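Local coordinates for PTS system, IIA component (PDB 5T3U), which probably serves as the cytoplasmic IIA phosphoryl carrier of a mannose-family sugar phosphotransferase system associated with fucose utilization, at residues Thr26-Met29 and Glu33-Asn36; Arg40-Met45 and Val51-Tyr56; Ile104-Glu109 and His125-Ser130; Gly17-Gly22 and Thr100-Pro105. All coordinates share one frame; numbering follows the deposited sequence.

Interaction 1 (Thr26-Met29 and Glu33-Asn36)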
loop_
_atom_site.group_PDB
_atom_site.type_symbol
_atom_site.label_atom_id
_atom_site.label_comp_id
_atom_site.label_asym_id
_atom_site.label_seq_id
_atom_site.Cartn_x
_atom_site.Cartn_y
_atom_site.Cartn_z
ATOM N N THR A 26 7.658 -4.777 4.865
ATOM C CA THR A 26 8.130 -3.389 4.870
ATOM C C THR A 26 7.842 -2.707 6.200
ATOM O O THR A 26 8.707 -2.011 6.740
ATOM C CB THR A 26 7.494 -2.619 3.729
ATOM O OG1 THR A 26 7.981 -3.160 2.498
ATOM C CG2 THR A 26 7.821 -1.127 3.795
ATOM N N ALA A 27 6.638 -2.904 6.745
ATOM C CA ALA A 27 6.294 -2.292 8.029
ATOM C C ALA A 27 7.247 -2.756 9.135
ATOM O O ALA A 27 7.588 -1.967 10.016
ATOM C CB ALA A 27 4.797 -2.573 8.431
ATOM N N GLU A 28 7.687 -4.021 9.063
ATOM C CA GLU A 28 8.579 -4.589 10.074
ATOM C C GLU A 28 9.980 -3.980 10.007
ATOM O O GLU A 28 10.723 -3.991 11.011
ATOM C CB GLU A 28 8.617 -6.117 9.982
ATOM C CG GLU A 28 7.272 -6.753 10.404
ATOM C CD GLU A 28 7.182 -8.231 10.136
ATOM O OE1 GLU A 28 7.625 -8.696 9.061
ATOM O OE2 GLU A 28 6.635 -8.945 10.998
ATOM N N MET A 29 10.320 -3.413 8.847
ATOM C CA MET A 29 11.597 -2.706 8.710
ATOM C C MET A 29 11.576 -1.450 9.558
ATOM O O MET A 29 12.628 -0.969 9.975
ATOM C CB MET A 29 11.898 -2.375 7.259
ATOM C CG MET A 29 12.270 -3.602 6.437
ATOM S SD MET A 29 12.588 -3.231 4.697
ATOM C CE MET A 29 14.035 -2.172 4.854
ATOM N N GLU A 33 10.073 -6.994 13.958
ATOM C CA GLU A 33 9.386 -8.230 13.587
ATOM C C GLU A 33 8.112 -8.425 14.435
ATOM O O GLU A 33 8.124 -8.169 15.624
ATOM C CB GLU A 33 10.355 -9.417 13.777
ATOM C CG GLU A 33 10.059 -10.618 12.855
ATOM C CD GLU A 33 10.229 -11.981 13.550
ATOM O OE1 GLU A 33 10.068 -12.045 14.797
ATOM O OE2 GLU A 33 10.477 -12.995 12.850
ATOM N N THR A 34 7.006 -8.832 13.821
ATOM C CA THR A 34 5.782 -9.095 14.591
ATOM C C THR A 34 5.598 -10.612 14.740
ATOM O O THR A 34 6.264 -11.390 14.056
ATOM C CB THR A 34 4.502 -8.493 13.922
ATOM O OG1 THR A 34 4.377 -8.995 12.593
ATOM C CG2 THR A 34 4.555 -6.974 13.870
ATOM N N THR A 35 4.668 -11.024 15.601
ATOM C CA THR A 35 4.301 -12.440 15.720
ATOM C C THR A 35 2.827 -12.698 15.362
ATOM O O THR A 35 1.982 -11.791 15.380
ATOM C CB THR A 35 4.571 -12.994 17.134
ATOM O OG1 THR A 35 3.782 -12.260 18.074
ATOM C CG2 THR A 35 6.085 -12.850 17.530
ATOM N N ASN A 36 2.558 -13.963 15.080
ATOM C CA ASN A 36 1.294 -14.517 14.613
ATOM C C ASN A 36 0.072 -14.340 15.524
ATOM O O ASN A 36 -1.051 -14.370 15.066
ATOM C CB ASN A 36 1.521 -16.032 14.450
ATOM C CG ASN A 36 0.828 -16.587 13.265
ATOM O OD1 ASN A 36 0.628 -15.890 12.262
ATOM N ND2 ASN A 36 0.465 -17.876 13.341
HETATM O O HOH W 1 6.746 -11.643 10.953
#

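Interaction 2 (Arg40-Met45 and Val51-Tyr56)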
loop_
_atom_site.group_PDB
_atom_site.type_symbol
_atom_site.label_atom_id
_atom_site.label_comp_id
_atom_site.label_asym_id
_atom_site.label_seq_id
_atom_site.Cartn_x
_atom_site.Cartn_y
_atom_site.Cartn_z
ATOM N N ARG A 40 -1.257 -10.837 11.204
ATOM C CA ARG A 40 -1.266 -11.859 10.147
ATOM C C ARG A 40 -1.524 -11.245 8.788
ATOM O O ARG A 40 -2.111 -10.168 8.688
ATOM C CB ARG A 40 -2.349 -12.916 10.441
ATOM C CG ARG A 40 -1.961 -13.814 11.626
ATOM C CD ARG A 40 -2.989 -14.936 11.806
ATOM N NE ARG A 40 -2.871 -15.492 13.151
ATOM C CZ ARG A 40 -3.475 -16.606 13.559
ATOM N NH1 ARG A 40 -4.233 -17.307 12.716
ATOM N NH2 ARG A 40 -3.288 -17.027 14.807
ATOM N N THR A 41 -1.127 -11.951 7.738
ATOM C CA THR A 41 -1.515 -11.534 6.403
ATOM C C THR A 41 -2.230 -12.647 5.653
ATOM O O THR A 41 -2.052 -13.825 5.958
ATOM C CB THR A 41 -0.294 -11.078 5.564
ATOM O OG1 THR A 41 0.525 -12.209 5.252
ATOM C CG2 THR A 41 0.511 -10.054 6.335
ATOM N N LEU A 42 -3.005 -12.273 4.643
ATOM C CA LEU A 42 -3.607 -13.271 3.761
ATOM C C LEU A 42 -3.691 -12.704 2.357
ATOM O O LEU A 42 -4.197 -11.605 2.171
ATOM C CB LEU A 42 -5.013 -13.624 4.267
ATOM C CG LEU A 42 -5.729 -14.821 3.640
ATOM C CD1 LEU A 42 -4.894 -16.110 3.856
ATOM C CD2 LEU A 42 -7.134 -14.961 4.299
ATOM N N GLY A 43 -3.211 -13.465 1.372
ATOM C CA GLY A 43 -3.326 -13.072 -0.021
ATOM C C GLY A 43 -4.208 -14.025 -0.808
ATOM O O GLY A 43 -4.068 -15.230 -0.686
ATOM N N LEU A 44 -5.116 -13.475 -1.610
ATOM C CA LEU A 44 -5.906 -14.251 -2.532
ATOM C C LEU A 44 -5.120 -14.352 -3.840
ATOM O O LEU A 44 -5.028 -13.397 -4.598
ATOM C CB LEU A 44 -7.288 -13.610 -2.741
ATOM C CG LEU A 44 -8.178 -14.208 -3.851
ATOM C CD1 LEU A 44 -8.349 -15.707 -3.665
ATOM C CD2 LEU A 44 -9.520 -13.495 -3.909
ATOM N N MET A 45 -4.534 -15.519 -4.073
ATOM C CA MET A 45 -3.579 -15.713 -5.146
ATOM C C MET A 45 -4.267 -16.012 -6.482
ATOM O O MET A 45 -5.441 -16.429 -6.500
ATOM C CB MET A 45 -2.572 -16.799 -4.754
ATOM C CG MET A 45 -1.839 -16.489 -3.436
ATOM S SD MET A 45 -0.983 -14.880 -3.478
ATOM C CE MET A 45 0.396 -15.266 -4.559
ATOM N N VAL A 51 -14.026 -19.541 -2.444
ATOM C CA VAL A 51 -14.657 -20.530 -1.554
ATOM C C VAL A 51 -13.616 -20.992 -0.561
ATOM O O VAL A 51 -13.867 -20.943 0.650
ATOM C CB VAL A 51 -15.344 -21.710 -2.341
ATOM C CG1 VAL A 51 -15.703 -22.885 -1.401
ATOM C CG2 VAL A 51 -16.557 -21.196 -3.104
ATOM N N GLU A 52 -12.434 -21.390 -1.047
ATOM C CA GLU A 52 -11.322 -21.735 -0.143
ATOM C C GLU A 52 -10.813 -20.506 0.640
ATOM O O GLU A 52 -10.574 -20.578 1.845
ATOM C CB GLU A 52 -10.177 -22.437 -0.890
ATOM C CG GLU A 52 -9.330 -21.523 -1.809
ATOM C CD GLU A 52 -8.574 -22.268 -2.933
ATOM O OE1 GLU A 52 -8.763 -21.940 -4.140
ATOM O OE2 GLU A 52 -7.788 -23.188 -2.613
ATOM N N PHE A 53 -10.675 -19.374 -0.047
ATOM C CA PHE A 53 -10.154 -18.141 0.556
ATOM C C PHE A 53 -11.005 -17.670 1.762
ATOM O O PHE A 53 -10.494 -17.308 2.828
ATOM C CB PHE A 53 -10.064 -17.053 -0.528
ATOM C CG PHE A 53 -9.812 -15.666 0.011
ATOM C CD1 PHE A 53 -10.863 -14.768 0.158
ATOM C CD2 PHE A 53 -8.529 -15.273 0.395
ATOM C CE1 PHE A 53 -10.641 -13.494 0.676
ATOM C CE2 PHE A 53 -8.286 -13.982 0.897
ATOM C CZ PHE A 53 -9.334 -13.091 1.039
ATOM N N GLU A 54 -12.314 -17.660 1.546
ATOM C CA GLU A 54 -13.328 -17.292 2.522
ATOM C C GLU A 54 -13.119 -17.912 3.918
ATOM O O GLU A 54 -13.203 -17.224 4.938
ATOM C CB GLU A 54 -14.640 -17.772 1.918
ATOM C CG GLU A 54 -15.847 -17.450 2.610
ATOM C CD GLU A 54 -16.158 -18.430 3.711
ATOM O OE1 GLU A 54 -16.331 -19.672 3.480
ATOM O OE2 GLU A 54 -16.234 -17.901 4.815
ATOM N N HIS A 55 -12.864 -19.209 3.992
ATOM C CA HIS A 55 -12.758 -19.779 5.320
ATOM C C HIS A 55 -11.387 -19.618 5.955
ATOM O O HIS A 55 -11.283 -19.524 7.173
ATOM C CB HIS A 55 -13.356 -21.193 5.441
ATOM C CG HIS A 55 -12.851 -22.155 4.423
ATOM N ND1 HIS A 55 -11.538 -22.584 4.393
ATOM C CD2 HIS A 55 -13.494 -22.826 3.432
ATOM C CE1 HIS A 55 -11.382 -23.440 3.392
ATOM N NE2 HIS A 55 -12.552 -23.607 2.799
ATOM N N TYR A 56 -10.354 -19.508 5.123
ATOM C CA TYR A 56 -9.025 -19.116 5.584
ATOM C C TYR A 56 -9.092 -17.773 6.246
ATOM O O TYR A 56 -8.540 -17.586 7.335
ATOM C CB TYR A 56 -8.044 -18.964 4.423
ATOM C CG TYR A 56 -7.571 -20.223 3.770
ATOM C CD1 TYR A 56 -7.442 -21.424 4.485
ATOM C CD2 TYR A 56 -7.203 -20.206 2.418
ATOM C CE1 TYR A 56 -6.973 -22.604 3.838
ATOM C CE2 TYR A 56 -6.741 -21.345 1.777
ATOM C CZ TYR A 56 -6.627 -22.537 2.481
ATOM O OH TYR A 56 -6.157 -23.638 1.799
#

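Interaction 3 (Ile104-Glu109 and His125-Ser130)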
loop_
_atom_site.group_PDB
_atom_site.type_symbol
_atom_site.label_atom_id
_atom_site.label_comp_id
_atom_site.label_asym_id
_atom_site.label_seq_id
_atom_site.Cartn_x
_atom_site.Cartn_y
_atom_site.Cartn_z
ATOM N N ILE A 104 1.321 2.127 3.728
ATOM C CA ILE A 104 2.325 1.783 4.740
ATOM C C ILE A 104 2.132 2.637 6.006
ATOM O O ILE A 104 2.148 2.109 7.101
ATOM C CB ILE A 104 3.762 1.811 4.146
ATOM C CG1 ILE A 104 4.039 0.486 3.454
ATOM C CG2 ILE A 104 4.879 2.129 5.218
ATOM C CD1 ILE A 104 4.148 -0.722 4.375
ATOM N N PRO A 105 1.883 3.953 5.862
ATOM C CA PRO A 105 1.668 4.754 7.089
ATOM C C PRO A 105 0.560 4.249 8.034
ATOM O O PRO A 105 0.762 4.266 9.258
ATOM C CB PRO A 105 1.302 6.128 6.534
ATOM C CG PRO A 105 2.098 6.206 5.234
ATOM C CD PRO A 105 1.937 4.819 4.659
ATOM N N LEU A 106 -0.591 3.827 7.493
ATOM C CA LEU A 106 -1.634 3.194 8.307
ATOM C C LEU A 106 -1.130 1.933 9.016
ATOM O O LEU A 106 -1.284 1.792 10.246
ATOM C CB LEU A 106 -2.866 2.847 7.455
ATOM C CG LEU A 106 -4.116 2.306 8.229
ATOM C CD1 LEU A 106 -4.590 3.208 9.358
ATOM C CD2 LEU A 106 -5.264 2.083 7.248
ATOM N N LEU A 107 -0.521 1.015 8.253
ATOM C CA LEU A 107 -0.075 -0.263 8.821
ATOM C C LEU A 107 0.954 -0.030 9.927
ATOM O O LEU A 107 0.802 -0.538 11.036
ATOM C CB LEU A 107 0.449 -1.238 7.739
ATOM C CG LEU A 107 0.928 -2.612 8.285
ATOM C CD1 LEU A 107 -0.140 -3.316 9.186
ATOM C CD2 LEU A 107 1.405 -3.549 7.144
ATOM N N VAL A 108 1.979 0.776 9.644
ATOM C CA VAL A 108 2.971 1.147 10.652
ATOM C C VAL A 108 2.366 1.724 11.927
ATOM O O VAL A 108 2.747 1.322 13.019
ATOM C CB VAL A 108 4.015 2.156 10.076
ATOM C CG1 VAL A 108 4.882 2.745 11.224
ATOM C CG2 VAL A 108 4.877 1.455 9.045
ATOM N N GLU A 109 1.448 2.680 11.789
ATOM C CA GLU A 109 0.841 3.309 12.951
ATOM C C GLU A 109 0.004 2.322 13.776
ATOM O O GLU A 109 0.016 2.365 15.007
ATOM C CB GLU A 109 -0.063 4.474 12.500
ATOM C CG GLU A 109 -0.906 5.096 13.628
ATOM C CD GLU A 109 -0.073 5.532 14.846
ATOM O OE1 GLU A 109 1.096 5.973 14.677
ATOM O OE2 GLU A 109 -0.591 5.433 15.985
ATOM N N HIS A 125 -7.735 9.247 9.338
ATOM C CA HIS A 125 -7.584 10.594 8.811
ATOM C C HIS A 125 -6.099 10.909 8.556
ATOM O O HIS A 125 -5.749 11.425 7.501
ATOM C CB HIS A 125 -8.229 11.624 9.765
ATOM C CG HIS A 125 -8.099 13.048 9.303
ATOM N ND1 HIS A 125 -8.809 13.558 8.236
ATOM C CD2 HIS A 125 -7.338 14.070 9.766
ATOM C CE1 HIS A 125 -8.492 14.830 8.061
ATOM N NE2 HIS A 125 -7.600 15.164 8.975
ATOM N N ASN A 126 -5.225 10.582 9.503
ATOM C CA ASN A 126 -3.803 10.851 9.295
ATOM C C ASN A 126 -3.187 10.000 8.159
ATOM O O ASN A 126 -2.288 10.460 7.455
ATOM C CB ASN A 126 -3.002 10.635 10.581
ATOM C CG ASN A 126 -3.287 11.683 11.669
ATOM O OD1 ASN A 126 -3.844 12.762 11.432
ATOM N ND2 ASN A 126 -2.848 11.369 12.871
ATOM N N ALA A 127 -3.660 8.770 8.010
ATOM C CA ALA A 127 -3.198 7.886 6.942
ATOM C C ALA A 127 -3.614 8.395 5.561
ATOM O O ALA A 127 -2.826 8.264 4.610
ATOM C CB ALA A 127 -3.713 6.472 7.152
ATOM N N GLN A 128 -4.832 8.944 5.446
ATOM C CA GLN A 128 -5.272 9.625 4.206
ATOM C C GLN A 128 -4.351 10.805 3.865
ATOM O O GLN A 128 -3.947 10.963 2.723
ATOM C CB GLN A 128 -6.726 10.129 4.295
ATOM C CG GLN A 128 -7.763 9.010 4.443
ATOM C CD GLN A 128 -9.147 9.540 4.761
ATOM O OE1 GLN A 128 -9.284 10.610 5.366
ATOM N NE2 GLN A 128 -10.188 8.783 4.375
ATOM N N ASN A 129 -4.004 11.599 4.872
ATOM C CA ASN A 129 -3.160 12.761 4.688
ATOM C C ASN A 129 -1.723 12.390 4.412
ATOM O O ASN A 129 -0.967 13.244 3.985
ATOM C CB ASN A 129 -3.203 13.662 5.926
ATOM C CG ASN A 129 -4.477 14.526 6.000
ATOM O OD1 ASN A 129 -5.183 14.729 5.003
ATOM N ND2 ASN A 129 -4.758 15.049 7.195
ATOM N N SER A 130 -1.337 11.143 4.727
ATOM C CA SER A 130 -0.003 10.617 4.410
ATOM C C SER A 130 0.194 10.202 2.939
ATOM O O SER A 130 1.320 9.928 2.516
ATOM C CB SER A 130 0.305 9.423 5.271
ATOM O OG SER A 130 0.453 9.805 6.630
#

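Interaction 4 (Gly17-Gly22 and Thr100-Pro105)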
loop_
_atom_site.group_PDB
_atom_site.type_symbol
_atom_site.label_atom_id
_atom_site.label_comp_id
_atom_site.label_asym_id
_atom_site.label_seq_id
_atom_site.Cartn_x
_atom_site.Cartn_y
_atom_site.Cartn_z
ATOM N N GLY A 17 -3.297 -11.082 -4.214
ATOM C CA GLY A 17 -1.852 -11.124 -4.391
ATOM C C GLY A 17 -1.002 -10.791 -3.184
ATOM O O GLY A 17 -1.442 -10.913 -2.041
ATOM N N ASN A 18 0.233 -10.367 -3.476
ATOM C CA ASN A 18 1.305 -10.195 -2.527
ATOM C C ASN A 18 1.336 -8.811 -1.836
ATOM O O ASN A 18 2.242 -8.542 -1.054
ATOM C CB ASN A 18 2.648 -10.447 -3.245
ATOM C CG ASN A 18 2.840 -11.909 -3.673
ATOM O OD1 ASN A 18 2.191 -12.824 -3.155
ATOM N ND2 ASN A 18 3.740 -12.129 -4.612
ATOM N N PHE A 19 0.374 -7.936 -2.122
ATOM C CA PHE A 19 0.341 -6.600 -1.471
ATOM C C PHE A 19 0.449 -6.658 0.058
ATOM O O PHE A 19 1.283 -5.939 0.655
ATOM C CB PHE A 19 -0.926 -5.829 -1.858
ATOM C CG PHE A 19 -0.944 -4.378 -1.412
ATOM C CD1 PHE A 19 0.040 -3.488 -1.833
ATOM C CD2 PHE A 19 -1.977 -3.897 -0.608
ATOM C CE1 PHE A 19 -0.007 -2.163 -1.473
ATOM C CE2 PHE A 19 -2.017 -2.581 -0.227
ATOM C CZ PHE A 19 -1.000 -1.700 -0.662
ATOM N N ALA A 20 -0.396 -7.507 0.673
ATOM C CA ALA A 20 -0.465 -7.689 2.120
ATOM C C ALA A 20 0.817 -8.185 2.760
ATOM O O ALA A 20 1.298 -7.571 3.715
ATOM C CB ALA A 20 -1.662 -8.639 2.499
ATOM N N SER A 21 1.382 -9.302 2.273
ATOM C CA SER A 21 2.618 -9.782 2.893
ATOM C C SER A 21 3.787 -8.791 2.667
ATOM O O SER A 21 4.628 -8.577 3.550
ATOM C CB SER A 21 2.992 -11.191 2.392
ATOM O OG SER A 21 3.042 -11.197 0.990
ATOM N N GLY A 22 3.835 -8.190 1.492
ATOM C CA GLY A 22 4.872 -7.203 1.206
ATOM C C GLY A 22 4.741 -5.973 2.086
ATOM O O GLY A 22 5.752 -5.440 2.556
ATOM N N THR A 100 -10.253 -0.097 4.402
ATOM C CA THR A 100 -9.784 -0.489 3.087
ATOM C C THR A 100 -8.823 0.558 2.476
ATOM O O THR A 100 -8.656 1.635 3.034
ATOM C CB THR A 100 -10.946 -0.848 2.103
ATOM O OG1 THR A 100 -10.379 -1.471 0.948
ATOM C CG2 THR A 100 -11.677 0.373 1.648
ATOM N N GLY A 101 -8.193 0.228 1.350
ATOM C CA GLY A 101 -7.288 1.186 0.690
ATOM C C GLY A 101 -6.046 1.539 1.501
ATOM O O GLY A 101 -5.470 2.626 1.317
ATOM N N PHE A 102 -5.601 0.622 2.373
ATOM C CA PHE A 102 -4.494 0.906 3.290
ATOM C C PHE A 102 -3.160 1.215 2.604
ATOM O O PHE A 102 -2.889 0.747 1.484
ATOM C CB PHE A 102 -4.294 -0.238 4.314
ATOM C CG PHE A 102 -3.568 -1.456 3.775
ATOM C CD1 PHE A 102 -4.275 -2.527 3.229
ATOM C CD2 PHE A 102 -2.187 -1.556 3.866
ATOM C CE1 PHE A 102 -3.598 -3.678 2.734
ATOM C CE2 PHE A 102 -1.507 -2.678 3.375
ATOM C CZ PHE A 102 -2.220 -3.748 2.814
ATOM N N ASN A 103 -2.313 1.947 3.318
ATOM C CA ASN A 103 -0.972 2.268 2.861
ATOM C C ASN A 103 0.032 1.928 3.976
ATOM O O ASN A 103 -0.355 1.435 5.035
ATOM C CB ASN A 103 -0.888 3.741 2.395
ATOM C CG ASN A 103 -1.304 4.721 3.466
ATOM O OD1 ASN A 103 -1.538 4.326 4.618
ATOM N ND2 ASN A 103 -1.397 6.016 3.107
ATOM N N ILE A 104 1.321 2.127 3.728
ATOM C CA ILE A 104 2.325 1.783 4.740
ATOM C C ILE A 104 2.132 2.637 6.006
ATOM O O ILE A 104 2.148 2.109 7.101
ATOM C CB ILE A 104 3.762 1.811 4.146
ATOM C CG1 ILE A 104 4.039 0.486 3.454
ATOM C CG2 ILE A 104 4.879 2.129 5.218
ATOM C CD1 ILE A 104 4.148 -0.722 4.375
ATOM N N PRO A 105 1.883 3.953 5.862
ATOM C CA PRO A 105 1.668 4.754 7.089
ATOM C C PRO A 105 0.560 4.249 8.034
ATOM O O PRO A 105 0.762 4.266 9.258
ATOM C CB PRO A 105 1.302 6.128 6.534
ATOM C CG PRO A 105 2.098 6.206 5.234
ATOM C CD PRO A 105 1.937 4.819 4.659
#

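Interaction 1 (Thr26-Met29 and Glu33-Asn36)
Carboxylate oxygen OE2 of Glu28 is gripped by three donors. The backbone amide of Thr34 reaches it in a nearly straight bond, Thr34 N to Glu28 OE2 2.8 Å, N-H...O 166°, and the hydroxyl of the same residue donates from Thr34 OG1 to Glu28 OE2, also at 2.8 Å. The setting is the loop after helix 19-31 that leads to strand 39-44, part of a beta-alpha-beta crossover in the parallel sheet of this IIA fold. The amide and hydroxyl of Thr34 both come in on the anti side of the carboxylate, tilted out of its plane and from opposite faces, so OE2 is clasped between them. Thr34 can offer the pair because OG1 sits between its own N and carbonyl carbon (chi1 56°), close to the amide. Glu28 spans the gap with an extended chain, and its CG lies 4.1 Å from Glu33 CA. The like charge of Glu33, not in contact, may raise the proton affinity of Glu28, an effect the donors on OE2 would offset. The Thr34 side chain also touches Ile111 of helix 104-112. A water bridges the two residues, donating to Glu28 OE2 at 2.7 Å and to Thr34 O at 3.2 Å.

Interaction 2 (Arg40-Met45 and Val51-Tyr56)
Phe53 turns its ring against strand 40-44 and meets two leucines in different ways. Leu44 approaches at about a right angle to the phenylalanine side chain and sets its CB over one ring face, 4.1 Å from the centroid and 26° off the normal, a CH-pi contact displaced toward the CD2-CE2 rim. Its CD1 branch goes further back and packs beside the root of the aromatic side chain, 3.8 Å from Phe53 CB. Leu42 comes in obliquely: its CD2 methyl lies 3.7 Å from Phe53 CE2. With CG of Phe53 anti to the backbone N (chi1 168°), the ring is carried off the helix toward the strand. This is the helix-on-sheet layer of an alpha/beta sandwich with a parallel sheet: helix 51-56 runs back antiparallel to the strand that precedes it, at 170° between directions, their axes 9.6 Å apart. Strand 39-44 is outermost in the chain's own sheet and bonds through its backbone to strand 7-16. Pro82 and Val85 of helix 81-90 also touch the Phe53 side chain. Toward the more exposed side, Leu42 CD2 reaches Tyr56 CB at 4.1 Å, while the tyrosine ring turns away from the strand and lays one face over Glu52 O.

Interaction 3 (Ile104-Glu109 and His125-Ser130)
Leu106 and Ala127 close the tight part of this contact, their CB atoms 3.7 Å apart. The backbones come close as well, with Leu106 CA 5.1 Å from Ala127 CA, a separation made possible by the small alanine side chain. Leu106 has CG anti to its N (chi1 -174°), and its CD1 branch returns to the same methyl, 4.0 Å from Ala127 CB. Both residues are buried, and Leu131 of the second subunit packs on each of them, so the pair belongs to the dimer interface as well as to the core. Leu106 also touches Leu74 in strand 68-75.

The second half of the contact is less enclosed. Here the Pro105 ring lies against Ser130, with Pro105 CB and Ser130 CB 3.7 Å apart, and both residues keep some exposure. The serine hydroxyl turns back along its own chain and donates to the carbonyl of Asn126, Ser130 OG to Asn126 O 2.9 Å, with the donor tilted 33° from the carbonyl plane. The seam joins helix 104-112 to helix 120-129 near the latter's C-terminal end. Between these segments the contact rests on apolar fit; just outside it, Asn103 adds a hydrogen bond to Ala127 O. The one polar side-chain group in the contact, the Ser130 hydroxyl, finds its acceptor within its own segment.

Interaction 4 (Gly17-Gly22 and Thr100-Pro105)
Two phenylalanine rings make the aromatic part of this contact. Phe19 and Phe102 come from opposite directions and overlap with centroids 4.8 Å apart and planes at 38°, an oblique pair. Phe19 CE2 stands over one face of the Phe102 ring, near its rim, and lies 3.3 Å from Phe102 CZ. The chi1 of 78° swings the Phe102 ring off its loop toward the start of helix 19-31. Apolar packing continues at the ring edge, where Ala20 CA lies 4.4 Å from Phe102 CZ, and Val13 and Ala23 also touch the Phe102 side chain. This is the C-terminal end of the parallel strands, where the loop after strand 7-16 and the loop after strand 96-100 each lead into a helix; such strand ends commonly hold the functional site in alpha/beta folds. Polar contacts lie at the margins. The Phe102 carbonyl O faces the edge of the Phe19 ring in its plane, 3.8 Å from Phe19 CZ. Asn103 takes the N-cap of helix 104-112, its OD1 accepting from Leu106 N. Across the dimer interface Phe19 meets Phe19 of the second subunit, and Asn103 ND2 donates to Gly101 O of that subunit.

How the interactions relate
Interaction 4 joins the early and late parts of the chain, residues 17-22 with 100-105, and interactions 1 and 2 fall within that span, one after the other. Interaction 3 then starts on Ile104 and Pro105, which it shares with interaction 4, their centres about 12 Å apart. Helix 19-31 serves interactions 1 and 4, helix 104-112 serves 3 and 4, and the two helices meet where Thr26 and Ala27 pack on Ile104 and Leu107. Interaction 2 lies at the far strand of the sheet, about 24 Å from interaction 3 between centres, but is tied to interaction 4 by a probable hydrogen bond from Gly17 N to Leu44 O. All four lie within reach of the dimer interface.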